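Local coordinates for putative curved DNA-binding protein (Chaetomium thermophilum var. thermophilum DSM 1495, PDB 4IPA) that probably acts as an Arx1-type factor in ribosome biogenesis, has a methionine aminopeptidase-like fold and may bind DNA, at residues A41-L46 with T85-A90; N210-T215 with A340-L345. All blocks are in the same frame, centred on the assembly; numbering follows the deposited sequence.

Contact 1: A41-L46 with T85-A90; sequences AEVSKL and TTVSPA
Val43 on helix 23-46 faces Thr85 and Val87 on strand 79-88, and methyl groups make the whole contact. The methyl CG2 of Thr85 meets both branches of Val43. It lies 4.2 Å from Val43 CG2 and 4.2 Å from Val43 CG1, so it sits against the fork of the isopropyl group. Val43 CG1 also reaches Val87 CG2, at 4.3 Å. This branch therefore bridges two residues that point to the same side of the strand, while Thr86 between them turns away. Val43 holds CG1 opposite its backbone N (chi1 173°), which carries that methyl out from the helix to the strand. The methyls touch at ordinary van der Waals range, and only 86 Å² is buried.

Within the pita-bread fold of the M24 peptidase family, this is a helix lying on a β-sheet. Ile118 of the neighbouring strand 115-124 and Ile56 of helix 53-69 also pack on Val43. Ile56 touches Val87 as well.

The rotation of Thr85 (chi1 -61°) separates its two branches. CG2 stands opposite the backbone N and is given to Val43, while OG1 is hydrogen-bonded to Asp61 OD1. The buried hydroxyl is thus satisfied beside an apolar contact.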
loop_
_atom_site.group_PDB
_atom_site.type_symbol
_atom_site.label_atom_id
_atom_site.label_comp_id
_atom_site.label_asym_id
_atom_site.label_seq_id
_atom_site.Cartn_x
_atom_site.Cartn_y
_atom_site.Cartn_z
ATOM N N ALA A 41 -14.026 -2.583 0.856
ATOM C CA ALA A 41 -15.086 -2.507 1.847
ATOM C C ALA A 41 -15.719 -3.880 2.034
ATOM O O ALA A 41 -15.964 -4.300 3.166
ATOM C CB ALA A 41 -16.132 -1.482 1.450
ATOM N N GLU A 42 -15.951 -4.578 0.923
ATOM C CA GLU A 42 -16.508 -5.927 0.968
ATOM C C GLU A 42 -15.561 -6.899 1.636
ATOM O O GLU A 42 -15.988 -7.770 2.369
ATOM C CB GLU A 42 -16.872 -6.442 -0.431
ATOM C CG GLU A 42 -18.014 -5.696 -1.107
ATOM C CD GLU A 42 -19.331 -5.769 -0.325
ATOM O OE1 GLU A 42 -19.412 -6.520 0.677
ATOM O OE2 GLU A 42 -20.295 -5.073 -0.720
ATOM N N VAL A 43 -14.265 -6.753 1.377
ATOM C CA VAL A 43 -13.279 -7.619 2.013
ATOM C C VAL A 43 -13.163 -7.341 3.516
ATOM O O VAL A 43 -13.014 -8.272 4.299
ATOM C CB VAL A 43 -11.887 -7.521 1.342
ATOM C CG1 VAL A 43 -10.844 -8.307 2.147
ATOM C CG2 VAL A 43 -11.945 -8.050 -0.071
ATOM N N SER A 44 -13.238 -6.069 3.916
ATOM C CA SER A 44 -13.124 -5.718 5.335
ATOM C C SER A 44 -14.257 -6.345 6.157
ATOM O O SER A 44 -14.056 -6.751 7.297
ATOM C CB SER A 44 -13.082 -4.189 5.548
ATOM O OG SER A 44 -11.991 -3.572 4.862
ATOM N N LYS A 45 -15.450 -6.421 5.575
ATOM C CA LYS A 45 -16.587 -7.047 6.251
ATOM C C LYS A 45 -16.375 -8.552 6.481
ATOM O O LYS A 45 -16.914 -9.117 7.419
ATOM C CB LYS A 45 -17.874 -6.803 5.452
ATOM C CG LYS A 45 -18.405 -5.379 5.588
ATOM C CD LYS A 45 -19.339 -4.988 4.447
ATOM C CE LYS A 45 -20.591 -5.851 4.394
ATOM N NZ LYS A 45 -21.497 -5.403 3.289
ATOM N N LEU A 46 -15.589 -9.195 5.621
ATOM C CA LEU A 46 -15.304 -10.617 5.793
ATOM C C LEU A 46 -14.271 -10.879 6.886
ATOM O O LEU A 46 -14.139 -12.014 7.341
ATOM C CB LEU A 46 -14.846 -11.264 4.475
ATOM C CG LEU A 46 -15.791 -11.123 3.270
ATOM C CD1 LEU A 46 -15.177 -11.729 1.999
ATOM C CD2 LEU A 46 -17.150 -11.749 3.558
ATOM N N THR A 85 -5.690 -9.423 -3.622
ATOM C CA THR A 85 -6.282 -9.256 -2.307
ATOM C C THR A 85 -5.361 -9.884 -1.271
ATOM O O THR A 85 -5.004 -11.053 -1.373
ATOM C CB THR A 85 -7.633 -9.975 -2.204
ATOM O OG1 THR A 85 -8.556 -9.429 -3.153
ATOM C CG2 THR A 85 -8.199 -9.820 -0.803
ATOM N N THR A 86 -4.944 -9.114 -0.281
ATOM C CA THR A 86 -4.090 -9.689 0.745
ATOM C C THR A 86 -4.638 -9.320 2.109
ATOM O O THR A 86 -5.239 -8.263 2.283
ATOM C CB THR A 86 -2.636 -9.207 0.634
ATOM O OG1 THR A 86 -2.612 -7.780 0.735
ATOM C CG2 THR A 86 -2.010 -9.665 -0.685
ATOM N N VAL A 87 -4.418 -10.192 3.078
ATOM C CA VAL A 87 -4.985 -10.017 4.403
ATOM C C VAL A 87 -3.919 -10.427 5.398
ATOM O O VAL A 87 -3.626 -11.604 5.541
ATOM C CB VAL A 87 -6.261 -10.862 4.552
ATOM C CG1 VAL A 87 -6.782 -10.842 5.985
ATOM C CG2 VAL A 87 -7.331 -10.360 3.569
ATOM N N SER A 88 -3.322 -9.440 6.061
ATOM C CA SER A 88 -2.108 -9.671 6.833
ATOM C C SER A 88 -2.325 -9.507 8.333
ATOM O O SER A 88 -2.750 -8.444 8.792
ATOM C CB SER A 88 -0.991 -8.741 6.358
ATOM O OG SER A 88 -0.855 -8.823 4.954
ATOM N N PRO A 89 -2.035 -10.574 9.101
ATOM C CA PRO A 89 -2.155 -10.518 10.566
ATOM C C PRO A 89 -1.207 -9.500 11.222
ATOM O O PRO A 89 -0.444 -8.803 10.538
ATOM C CB PRO A 89 -1.809 -11.941 11.018
ATOM C CG PRO A 89 -2.080 -12.814 9.809
ATOM C CD PRO A 89 -1.712 -11.926 8.615
ATOM N N ALA A 90 -1.256 -9.473 12.554
ATOM C CA ALA A 90 -0.693 -8.423 13.393
ATOM C C ALA A 90 0.740 -8.007 13.095
ATOM O O ALA A 90 1.010 -6.813 12.892
ATOM C CB ALA A 90 -0.842 -8.798 14.873
#

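Contact 2: N210-T215 with A340-L345; sequences NIIEST and APVCRL
Ile212 sends the end of its side chain onto Val342, with CD1 of Ile212 3.9 Å from CB of Val342. Ile212 sits at the break in strand 210-220, and Val342 begins strand 342-352. In the antiparallel sheet of the pita-bread fold, strand 250-258 lies between these strands, and the contact spans it. The side chains cross at about a right angle. Ile212 CD1 also lies 4.1 Å from Val342 CG1. The reach comes from the extended end of the isoleucine chain (chi2 169°). Farther along strand 342-352, Arg344 offers the aliphatic part of its chain, and its CG is 4.4 Å from Ile212 CD1.

The next shell holds these groups in place. Ile212 pairs through its backbone with Gly256 on the middle strand, and Ile93 packs on its side chain. Val342 rests on Ser258 of the same strand. The charged end of Arg344 is drawn off to Glu254, where NH1 forms a salt bridge.

Ile212 opens a type II β-turn that ends at Thr215. Ile212 O takes two bonds from Thr215, both from one face of its carbonyl plane: one from N at 3.1 Å, and one from OG1 at 2.7 Å, tilted 31° from that plane.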
loop_
_atom_site.group_PDB
_atom_site.type_symbol
_atom_site.label_atom_id
_atom_site.label_comp_id
_atom_site.label_asym_id
_atom_site.label_seq_id
_atom_site.Cartn_x
_atom_site.Cartn_y
_atom_site.Cartn_z
ATOM N N ASN A 210 7.201 3.250 16.330
ATOM C CA ASN A 210 8.274 3.493 15.377
ATOM C C ASN A 210 7.816 3.325 13.927
ATOM O O ASN A 210 6.956 2.485 13.623
ATOM C CB ASN A 210 9.461 2.582 15.670
ATOM C CG ASN A 210 10.226 3.007 16.899
ATOM O OD1 ASN A 210 10.890 4.035 16.884
ATOM N ND2 ASN A 210 10.155 2.208 17.967
ATOM N N ILE A 211 8.404 4.115 13.034
ATOM C CA ILE A 211 8.137 3.967 11.606
ATOM C C ILE A 211 8.748 2.659 11.142
ATOM O O ILE A 211 9.876 2.336 11.511
ATOM C CB ILE A 211 8.761 5.127 10.775
ATOM C CG1 ILE A 211 8.106 6.459 11.137
ATOM C CG2 ILE A 211 8.596 4.869 9.272
ATOM C CD1 ILE A 211 6.666 6.490 10.816
ATOM N N ILE A 212 8.028 1.913 10.311
ATOM C CA ILE A 212 8.613 0.709 9.731
ATOM C C ILE A 212 9.732 0.995 8.709
ATOM O O ILE A 212 9.524 1.628 7.667
ATOM C CB ILE A 212 7.557 -0.194 9.119
ATOM C CG1 ILE A 212 6.514 -0.576 10.177
ATOM C CG2 ILE A 212 8.210 -1.424 8.518
ATOM C CD1 ILE A 212 5.286 -1.254 9.558
ATOM N N GLU A 213 10.927 0.531 9.032
ATOM C CA GLU A 213 12.088 0.739 8.182
ATOM C C GLU A 213 11.824 0.509 6.689
ATOM O O GLU A 213 11.303 -0.535 6.302
ATOM C CB GLU A 213 13.200 -0.201 8.620
ATOM C CG GLU A 213 14.120 0.373 9.650
ATOM C CD GLU A 213 15.468 -0.339 9.651
ATOM O OE1 GLU A 213 15.527 -1.530 9.230
ATOM O OE2 GLU A 213 16.467 0.299 10.059
ATOM N N SER A 214 12.188 1.496 5.871
ATOM C CA SER A 214 12.181 1.370 4.417
ATOM C C SER A 214 10.790 1.284 3.816
ATOM O O SER A 214 10.625 0.781 2.706
ATOM C CB SER A 214 13.028 0.174 3.950
ATOM O OG SER A 214 14.404 0.372 4.248
ATOM N N THR A 215 9.792 1.764 4.549
ATOM C CA THR A 215 8.454 1.913 3.992
ATOM C C THR A 215 8.522 2.867 2.806
ATOM O O THR A 215 8.950 3.997 2.943
ATOM C CB THR A 215 7.481 2.437 5.057
ATOM O OG1 THR A 215 7.321 1.422 6.054
ATOM C CG2 THR A 215 6.125 2.773 4.447
ATOM N N ALA A 340 6.078 -7.644 17.079
ATOM C CA ALA A 340 5.072 -6.709 17.551
ATOM C C ALA A 340 4.080 -6.365 16.434
ATOM O O ALA A 340 4.387 -6.499 15.254
ATOM C CB ALA A 340 5.751 -5.462 18.043
ATOM N N PRO A 341 2.875 -5.929 16.805
ATOM C CA PRO A 341 1.856 -5.533 15.829
ATOM C C PRO A 341 2.279 -4.333 14.997
ATOM O O PRO A 341 2.993 -3.455 15.487
ATOM C CB PRO A 341 0.668 -5.147 16.712
ATOM C CG PRO A 341 0.853 -5.984 17.937
ATOM C CD PRO A 341 2.340 -5.952 18.171
ATOM N N VAL A 342 1.841 -4.312 13.743
ATOM C CA VAL A 342 2.110 -3.201 12.851
ATOM C C VAL A 342 0.821 -2.685 12.243
ATOM O O VAL A 342 -0.180 -3.401 12.170
ATOM C CB VAL A 342 3.087 -3.574 11.716
ATOM C CG1 VAL A 342 4.375 -4.148 12.297
ATOM C CG2 VAL A 342 2.428 -4.539 10.730
ATOM N N CYS A 343 0.860 -1.426 11.823
ATOM C CA CYS A 343 -0.270 -0.771 11.206
ATOM C C CYS A 343 0.204 -0.115 9.904
ATOM O O CYS A 343 1.287 0.457 9.869
ATOM C CB CYS A 343 -0.825 0.261 12.188
ATOM S SG CYS A 343 -2.288 1.139 11.643
ATOM N N ARG A 344 -0.585 -0.218 8.835
ATOM C CA ARG A 344 -0.188 0.338 7.529
ATOM C C ARG A 344 -1.348 1.017 6.804
ATOM O O ARG A 344 -2.510 0.583 6.881
ATOM C CB ARG A 344 0.411 -0.744 6.605
ATOM C CG ARG A 344 1.621 -1.492 7.183
ATOM C CD ARG A 344 2.366 -2.322 6.113
ATOM N NE ARG A 344 1.505 -3.336 5.516
ATOM C CZ ARG A 344 0.981 -3.255 4.292
ATOM N NH1 ARG A 344 1.242 -2.210 3.504
ATOM N NH2 ARG A 344 0.206 -4.231 3.852
ATOM N N LEU A 345 -1.036 2.100 6.114
ATOM C CA LEU A 345 -1.989 2.710 5.199
ATOM C C LEU A 345 -1.322 2.931 3.855
ATOM O O LEU A 345 -0.123 3.191 3.776
ATOM C CB LEU A 345 -2.477 4.042 5.746
ATOM C CG LEU A 345 -3.276 3.972 7.050
ATOM C CD1 LEU A 345 -3.291 5.350 7.737
ATOM C CD2 LEU A 345 -4.684 3.460 6.772
#

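In the fold
Contact 1 closes before contact 2 opens along the chain, and their centres lie about 18 Å apart. They belong to different sheets. Contact 1 sets helix 23-46 on strand 79-88, an outer strand of the three-stranded sheet. Contact 2 is made by side chains of strands 210-220 and 342-352, which flank strand 250-258 in the five-stranded sheet. The two meet where the chain leaves strand 79-88. There Ala90 O is 2.8 Å from Val342 N, a probable hydrogen bond. Lys117 on strand 115-124 adds a second tie, because its NZ bonds to the carbonyl oxygens of Pro89, Ala90 and Val342. The N-terminal and C-terminal parts of the pita-bread fold are thus joined directly.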